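Local atomic coordinates of C-type lectin domain family 4, member a4 (Mus musculus, PDB entry 3VYK), a protein that binds calcium and N-glycans carrying bisecting N-acetylglucosamine through its extracellular C-type lectin domain, and is probably an inhibitory pattern-recognition receptor of dendritic cells. Residues A[13-18]-A[45-50]; A[64-69]-A[74-79]. All coordinates share one frame; numbering follows the deposited sequence.

Contact 1. Residues A[13-18]-A[45-50]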
loop_
_atom_site.group_PDB
_atom_site.type_symbol
_atom_site.label_atom_id
_atom_site.label_comp_id
_atom_site.label_asym_id
_atom_site.label_seq_id
_atom_site.Cartn_x
_atom_site.Cartn_y
_atom_site.Cartn_z
ATOM N N HIS A 13 -1.655 10.070 -11.364
ATOM C CA HIS A 13 -2.531 9.645 -10.268
ATOM C C HIS A 13 -2.656 10.647 -9.144
ATOM O O HIS A 13 -1.830 11.562 -8.991
ATOM C CB HIS A 13 -2.047 8.329 -9.667
ATOM C CG HIS A 13 -2.148 7.149 -10.592
ATOM N ND1 HIS A 13 -1.117 6.749 -11.364
ATOM C CD2 HIS A 13 -3.196 6.267 -10.838
ATOM C CE1 HIS A 13 -1.488 5.664 -12.076
ATOM N NE2 HIS A 13 -2.762 5.374 -11.758
ATOM N N CYS A 14 -3.713 10.464 -8.353
ATOM C CA CYS A 14 -3.929 11.165 -7.087
ATOM C C CYS A 14 -3.867 10.168 -5.939
ATOM O O CYS A 14 -4.384 9.046 -6.043
ATOM C CB CYS A 14 -5.306 11.836 -7.066
ATOM S SG CYS A 14 -5.578 13.027 -8.392
ATOM N N TYR A 15 -3.265 10.603 -4.834
ATOM C CA TYR A 15 -3.024 9.741 -3.669
ATOM C C TYR A 15 -3.642 10.328 -2.410
ATOM O O TYR A 15 -3.574 11.526 -2.173
ATOM C CB TYR A 15 -1.517 9.526 -3.486
ATOM C CG TYR A 15 -0.897 8.822 -4.665
ATOM C CD1 TYR A 15 -0.676 7.455 -4.636
ATOM C CD2 TYR A 15 -0.556 9.524 -5.827
ATOM C CE1 TYR A 15 -0.125 6.796 -5.726
ATOM C CE2 TYR A 15 -0.020 8.878 -6.923
ATOM C CZ TYR A 15 0.211 7.518 -6.868
ATOM O OH TYR A 15 0.746 6.869 -7.955
ATOM N N PHE A 16 -4.237 9.465 -1.595
ATOM C CA PHE A 16 -4.834 9.892 -0.332
ATOM C C PHE A 16 -4.247 9.055 0.788
ATOM O O PHE A 16 -4.259 7.820 0.720
ATOM C CB PHE A 16 -6.355 9.725 -0.360
ATOM C CG PHE A 16 -7.049 10.319 0.834
ATOM C CD1 PHE A 16 -7.305 11.681 0.898
ATOM C CD2 PHE A 16 -7.440 9.512 1.898
ATOM C CE1 PHE A 16 -7.941 12.233 2.003
ATOM C CE2 PHE A 16 -8.077 10.055 3.009
ATOM C CZ PHE A 16 -8.323 11.417 3.060
ATOM N N ILE A 17 -3.732 9.731 1.809
ATOM C CA ILE A 17 -3.132 9.067 2.952
ATOM C C ILE A 17 -4.193 8.974 4.035
ATOM O O ILE A 17 -4.590 9.988 4.614
ATOM C CB ILE A 17 -1.888 9.829 3.475
ATOM C CG1 ILE A 17 -0.936 10.210 2.325
ATOM C CG2 ILE A 17 -1.211 9.040 4.596
ATOM C CD1 ILE A 17 -0.359 9.046 1.533
ATOM N N LEU A 18 -4.669 7.757 4.277
ATOM C CA LEU A 18 -5.766 7.525 5.208
ATOM C C LEU A 18 -5.195 7.406 6.618
ATOM O O LEU A 18 -4.829 6.311 7.067
ATOM C CB LEU A 18 -6.545 6.271 4.796
ATOM C CG LEU A 18 -8.052 6.238 5.038
ATOM C CD1 LEU A 18 -8.689 5.112 4.240
ATOM C CD2 LEU A 18 -8.358 6.097 6.520
ATOM N N GLN A 45 10.164 2.624 -8.106
ATOM C CA GLN A 45 10.764 3.276 -6.943
ATOM C C GLN A 45 10.337 4.737 -6.827
ATOM O O GLN A 45 10.166 5.236 -5.727
ATOM C CB GLN A 45 12.292 3.180 -6.901
ATOM C CG GLN A 45 12.817 3.708 -5.570
ATOM C CD GLN A 45 14.272 3.404 -5.284
ATOM O OE1 GLN A 45 14.925 4.126 -4.505
ATOM N NE2 GLN A 45 14.790 2.344 -5.884
ATOM N N ALA A 46 10.156 5.420 -7.961
ATOM C CA ALA A 46 9.646 6.791 -7.924
ATOM C C ALA A 46 8.321 6.855 -7.184
ATOM O O ALA A 46 8.156 7.697 -6.321
ATOM C CB ALA A 46 9.508 7.369 -9.326
ATOM N N GLU A 47 7.395 5.956 -7.517
ATOM C CA GLU A 47 6.116 5.896 -6.806
ATOM C C GLU A 47 6.303 5.547 -5.333
ATOM O O GLU A 47 5.729 6.212 -4.474
ATOM C CB GLU A 47 5.176 4.883 -7.445
ATOM C CG GLU A 47 4.695 5.255 -8.834
ATOM C CD GLU A 47 4.213 4.036 -9.568
ATOM O OE1 GLU A 47 3.284 3.381 -9.069
ATOM O OE2 GLU A 47 4.802 3.716 -10.629
ATOM N N GLN A 48 7.089 4.501 -5.052
ATOM C CA GLN A 48 7.400 4.118 -3.670
ATOM C C GLN A 48 7.932 5.304 -2.850
ATOM O O GLN A 48 7.414 5.594 -1.780
ATOM C CB GLN A 48 8.404 2.959 -3.649
ATOM C CG GLN A 48 8.911 2.595 -2.259
ATOM C CD GLN A 48 7.927 1.777 -1.450
ATOM O OE1 GLN A 48 6.864 1.392 -1.935
ATOM N NE2 GLN A 48 8.291 1.510 -0.197
ATOM N N ASP A 49 8.948 6.000 -3.376
ATOM C CA ASP A 49 9.555 7.125 -2.664
ATOM C C ASP A 49 8.612 8.334 -2.535
ATOM O O ASP A 49 8.635 9.042 -1.523
ATOM C CB ASP A 49 10.863 7.549 -3.341
ATOM C CG ASP A 49 11.998 6.561 -3.128
ATOM O OD1 ASP A 49 11.906 5.691 -2.245
ATOM O OD2 ASP A 49 13.007 6.649 -3.847
ATOM N N PHE A 50 7.783 8.565 -3.551
ATOM C CA PHE A 50 6.749 9.592 -3.450
ATOM C C PHE A 50 5.799 9.256 -2.297
ATOM O O PHE A 50 5.491 10.108 -1.466
ATOM C CB PHE A 50 5.964 9.767 -4.758
ATOM C CG PHE A 50 4.755 10.655 -4.597
ATOM C CD1 PHE A 50 3.487 10.112 -4.351
ATOM C CD2 PHE A 50 4.894 12.045 -4.637
ATOM C CE1 PHE A 50 2.390 10.939 -4.173
ATOM C CE2 PHE A 50 3.805 12.863 -4.464
ATOM C CZ PHE A 50 2.555 12.316 -4.221
HETATM O O HOH W 1 1.392 4.300 -7.363
#

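Contact 2. Residues A[64-69]-A[74-79]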
loop_
_atom_site.group_PDB
_atom_site.type_symbol
_atom_site.label_atom_id
_atom_site.label_comp_id
_atom_site.label_asym_id
_atom_site.label_seq_id
_atom_site.Cartn_x
_atom_site.Cartn_y
_atom_site.Cartn_z
ATOM N N GLY A 64 -2.209 -2.257 -2.026
ATOM C CA GLY A 64 -3.084 -3.165 -2.760
ATOM C C GLY A 64 -2.435 -4.447 -3.251
ATOM O O GLY A 64 -2.704 -4.875 -4.371
ATOM N N LEU A 65 -1.590 -5.058 -2.415
ATOM C CA LEU A 65 -0.834 -6.252 -2.791
ATOM C C LEU A 65 -1.269 -7.410 -1.910
ATOM O O LEU A 65 -1.298 -7.276 -0.687
ATOM C CB LEU A 65 0.674 -5.994 -2.621
ATOM C CG LEU A 65 1.613 -7.049 -3.205
ATOM C CD1 LEU A 65 1.450 -7.171 -4.716
ATOM C CD2 LEU A 65 3.064 -6.745 -2.838
ATOM N N LEU A 66 -1.588 -8.539 -2.535
ATOM C CA LEU A 66 -2.115 -9.711 -1.821
ATOM C C LEU A 66 -1.421 -10.998 -2.223
ATOM O O LEU A 66 -1.066 -11.169 -3.373
ATOM C CB LEU A 66 -3.598 -9.878 -2.128
ATOM C CG LEU A 66 -4.507 -8.715 -1.747
ATOM C CD1 LEU A 66 -5.881 -8.934 -2.351
ATOM C CD2 LEU A 66 -4.595 -8.576 -0.240
ATOM N N ASP A 67 -1.263 -11.914 -1.276
ATOM C CA ASP A 67 -0.731 -13.235 -1.583
ATOM C C ASP A 67 -1.878 -14.130 -2.043
ATOM O O ASP A 67 -2.670 -14.593 -1.220
ATOM C CB ASP A 67 -0.059 -13.835 -0.346
ATOM C CG ASP A 67 0.559 -15.196 -0.606
ATOM O OD1 ASP A 67 0.398 -15.752 -1.715
ATOM O OD2 ASP A 67 1.240 -15.705 0.302
ATOM N N ALA A 68 -1.948 -14.385 -3.352
ATOM C CA ALA A 68 -3.025 -15.187 -3.932
ATOM C C ALA A 68 -2.926 -16.668 -3.577
ATOM O O ALA A 68 -3.858 -17.440 -3.833
ATOM C CB ALA A 68 -3.051 -15.015 -5.444
ATOM N N GLY A 69 -1.790 -17.054 -3.011
ATOM C CA GLY A 69 -1.533 -18.437 -2.639
ATOM C C GLY A 69 -0.073 -18.756 -2.865
ATOM O O GLY A 69 0.475 -18.420 -3.900
ATOM N N ARG A 74 0.008 -10.524 -5.921
ATOM C CA ARG A 74 -0.833 -9.983 -6.995
ATOM C C ARG A 74 -1.426 -8.635 -6.620
ATOM O O ARG A 74 -1.887 -8.437 -5.498
ATOM C CB ARG A 74 -1.957 -10.966 -7.376
ATOM C CG ARG A 74 -1.487 -12.335 -7.837
ATOM C CD ARG A 74 -0.787 -12.256 -9.187
ATOM N NE ARG A 74 -0.357 -13.564 -9.684
ATOM C CZ ARG A 74 0.867 -14.070 -9.527
ATOM N NH1 ARG A 74 1.807 -13.392 -8.884
ATOM N NH2 ARG A 74 1.157 -15.270 -10.014
ATOM N N TRP A 75 -1.389 -7.690 -7.554
ATOM C CA TRP A 75 -1.997 -6.382 -7.337
ATOM C C TRP A 75 -3.476 -6.456 -7.516
ATOM O O TRP A 75 -3.966 -7.212 -8.359
ATOM C CB TRP A 75 -1.439 -5.355 -8.327
ATOM C CG TRP A 75 0.014 -5.036 -8.102
ATOM C CD1 TRP A 75 1.095 -5.349 -8.929
ATOM C CD2 TRP A 75 0.600 -4.352 -6.943
ATOM N NE1 TRP A 75 2.270 -4.897 -8.383
ATOM C CE2 TRP A 75 2.037 -4.288 -7.188
ATOM C CE3 TRP A 75 0.085 -3.787 -5.777
ATOM C CZ2 TRP A 75 2.913 -3.695 -6.280
ATOM C CZ3 TRP A 75 0.968 -3.196 -4.870
ATOM C CH2 TRP A 75 2.348 -3.153 -5.115
ATOM N N ILE A 76 -4.198 -5.654 -6.743
ATOM C CA ILE A 76 -5.665 -5.693 -6.766
ATOM C C ILE A 76 -6.295 -5.180 -8.061
ATOM O O ILE A 76 -7.451 -5.511 -8.349
ATOM C CB ILE A 76 -6.290 -4.983 -5.551
ATOM C CG1 ILE A 76 -5.883 -3.500 -5.504
ATOM C CG2 ILE A 76 -5.957 -5.763 -4.281
ATOM C CD1 ILE A 76 -6.537 -2.705 -4.391
ATOM N N ASP A 77 -5.555 -4.388 -8.837
ATOM C CA ASP A 77 -6.074 -3.912 -10.128
ATOM C C ASP A 77 -5.683 -4.829 -11.280
ATOM O O ASP A 77 -5.882 -4.483 -12.456
ATOM C CB ASP A 77 -5.655 -2.465 -10.402
ATOM C CG ASP A 77 -4.166 -2.310 -10.656
ATOM O OD1 ASP A 77 -3.396 -3.283 -10.534
ATOM O OD2 ASP A 77 -3.760 -1.181 -10.989
ATOM N N GLN A 78 -5.132 -5.991 -10.933
ATOM C CA GLN A 78 -4.717 -7.032 -11.880
ATOM C C GLN A 78 -3.578 -6.635 -12.821
ATOM O O GLN A 78 -3.267 -7.380 -13.758
ATOM C CB GLN A 78 -5.915 -7.582 -12.672
ATOM C CG GLN A 78 -6.915 -8.364 -11.832
ATOM C CD GLN A 78 -8.213 -8.596 -12.575
ATOM O OE1 GLN A 78 -9.027 -7.684 -12.724
ATOM N NE2 GLN A 78 -8.412 -9.819 -13.052
ATOM N N THR A 79 -2.936 -5.490 -12.567
ATOM C CA THR A 79 -1.725 -5.158 -13.319
ATOM C C THR A 79 -0.589 -6.082 -12.876
ATOM O O THR A 79 -0.577 -6.538 -11.735
ATOM C CB THR A 79 -1.318 -3.675 -13.201
ATOM O OG1 THR A 79 -1.100 -3.337 -11.826
ATOM C CG2 THR A 79 -2.403 -2.770 -13.784
#

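Contact 1. Residues A[13-18]-A[45-50]
Tyr15 and Phe50 make the direct contact between strand 13-19 and helix 45-53. One corner of the phenylalanine ring does the touching: Phe50 CE1 lies 3.7 Å from Tyr15 CD2 and 3.9 Å from Tyr15 CG. Phe50 CD1 lies over one face of the tyrosine ring, while CE1 makes the shortest approach near its CG-CD2 side. With the ring centroids of Tyr15 and Phe50 5.4 Å apart and their planes at 58°, the pair is oblique, neither a stack nor a T-shaped arrangement. Phe50 reaches across because its CG is anti to the backbone N (chi1 171°), which carries the ring off the helix toward the strand.

The second link is polar and runs through a water. The hydroxyl of Tyr15 stops 4.4 Å from Glu47 CG, too far for more than loose packing, and a water fills the bridging position, 2.7 Å from Tyr15 OH and 2.7 Å from Glu47 OE1. The water donates to the carboxylate and lies in the plane of the tyrosine ring, at its edge. Glu47 is itself held by the two residues just ahead of its helix: OE2 is hydrogen-bonded to Ser44 OG and OE1 to the backbone N of His43, so the oxygen that receives the water is already fixed in place. A weak bond to Gln126 NE2 adds a further partner for Tyr15 OH.

Only 125 Å² is buried between the segments, and the Tyr15 and Phe50 CA atoms are 9.8 Å apart, evidence of packing by long side chains across a wide backbone separation. Phe10 of strand 8-10 stacks on Phe50 and also touches Tyr15 and Glu47. Strand 13-19 is meanwhile paired antiparallel with both strand 8-10 and strand 121-128, so helix 45-53 rests against this edge region of the lectin sheet.

Contact 2. Residues A[64-69]-A[74-79]
Gly64, Leu66, Arg74 and Ile76 supply the three backbone hydrogen bonds that close this antiparallel beta hairpin of the C-type lectin fold. Leu66 and Arg74 form a hydrogen-bonded pair: Arg74 N donates to Leu66 O (2.8 Å) and Leu66 N to Arg74 O (3.0 Å). Beyond the non-hydrogen-bonded pair Leu65-Trp75, Ile76 N reaches Gly64 O at 2.9 Å, with a more bent N-H...O angle of 143°. The same carbonyl also receives a CA-H...O contact from Trp75.

The side chains separate onto two faces. On one, Leu65 CD1 sits over the six-membered ring of Trp75, 3.7 Å from its centroid and only 10° off the normal, a CH-pi contact; Leu65 chi1 of -169° swings CG away from the backbone N to put the methyl there. Val101 and Tyr81 also touch Leu65, whose side chain lies about 8 Å from that of the calcium ligand Asp114. On the face that Leu66 shares with Arg74, Leu66 CD1 meets Ile76 CG2, just past the end of strand 73-75, at 3.7 Å, and Trp25 of helix 25-34 touches both residues.

An Asx turn follows each strand: Asp67, the last residue of strand 61-67, accepts through OD1 from Gly69 N, while beyond strand 73-75 Asp77 OD1 takes two bonds from Thr79, one from its backbone N at 3.0 Å and a shorter one, 2.6 Å, from Thr79 OG1.

Both contacts reach the same mixed sheet, and helix 45-53 of contact 1 is followed by strand 61-67 of contact 2. Their centres are about 17 Å apart and their nearest atoms about 7 Å. Each is partly buried. Contact 1 sets a helix against a strand, burying 125 Å² through side chains and a bridging water; contact 2 joins neighbouring strands by direct backbone hydrogen bonds with apolar packing beside them, and buries 391 Å². His43 connects their surroundings: its backbone N bonds Glu47, and its ring meets Trp75 and bonds Thr79. The side chain of Leu65 in contact 2 is about 12 Å from the bound calcium ion, whereas contact 1 lies away from the binding sites.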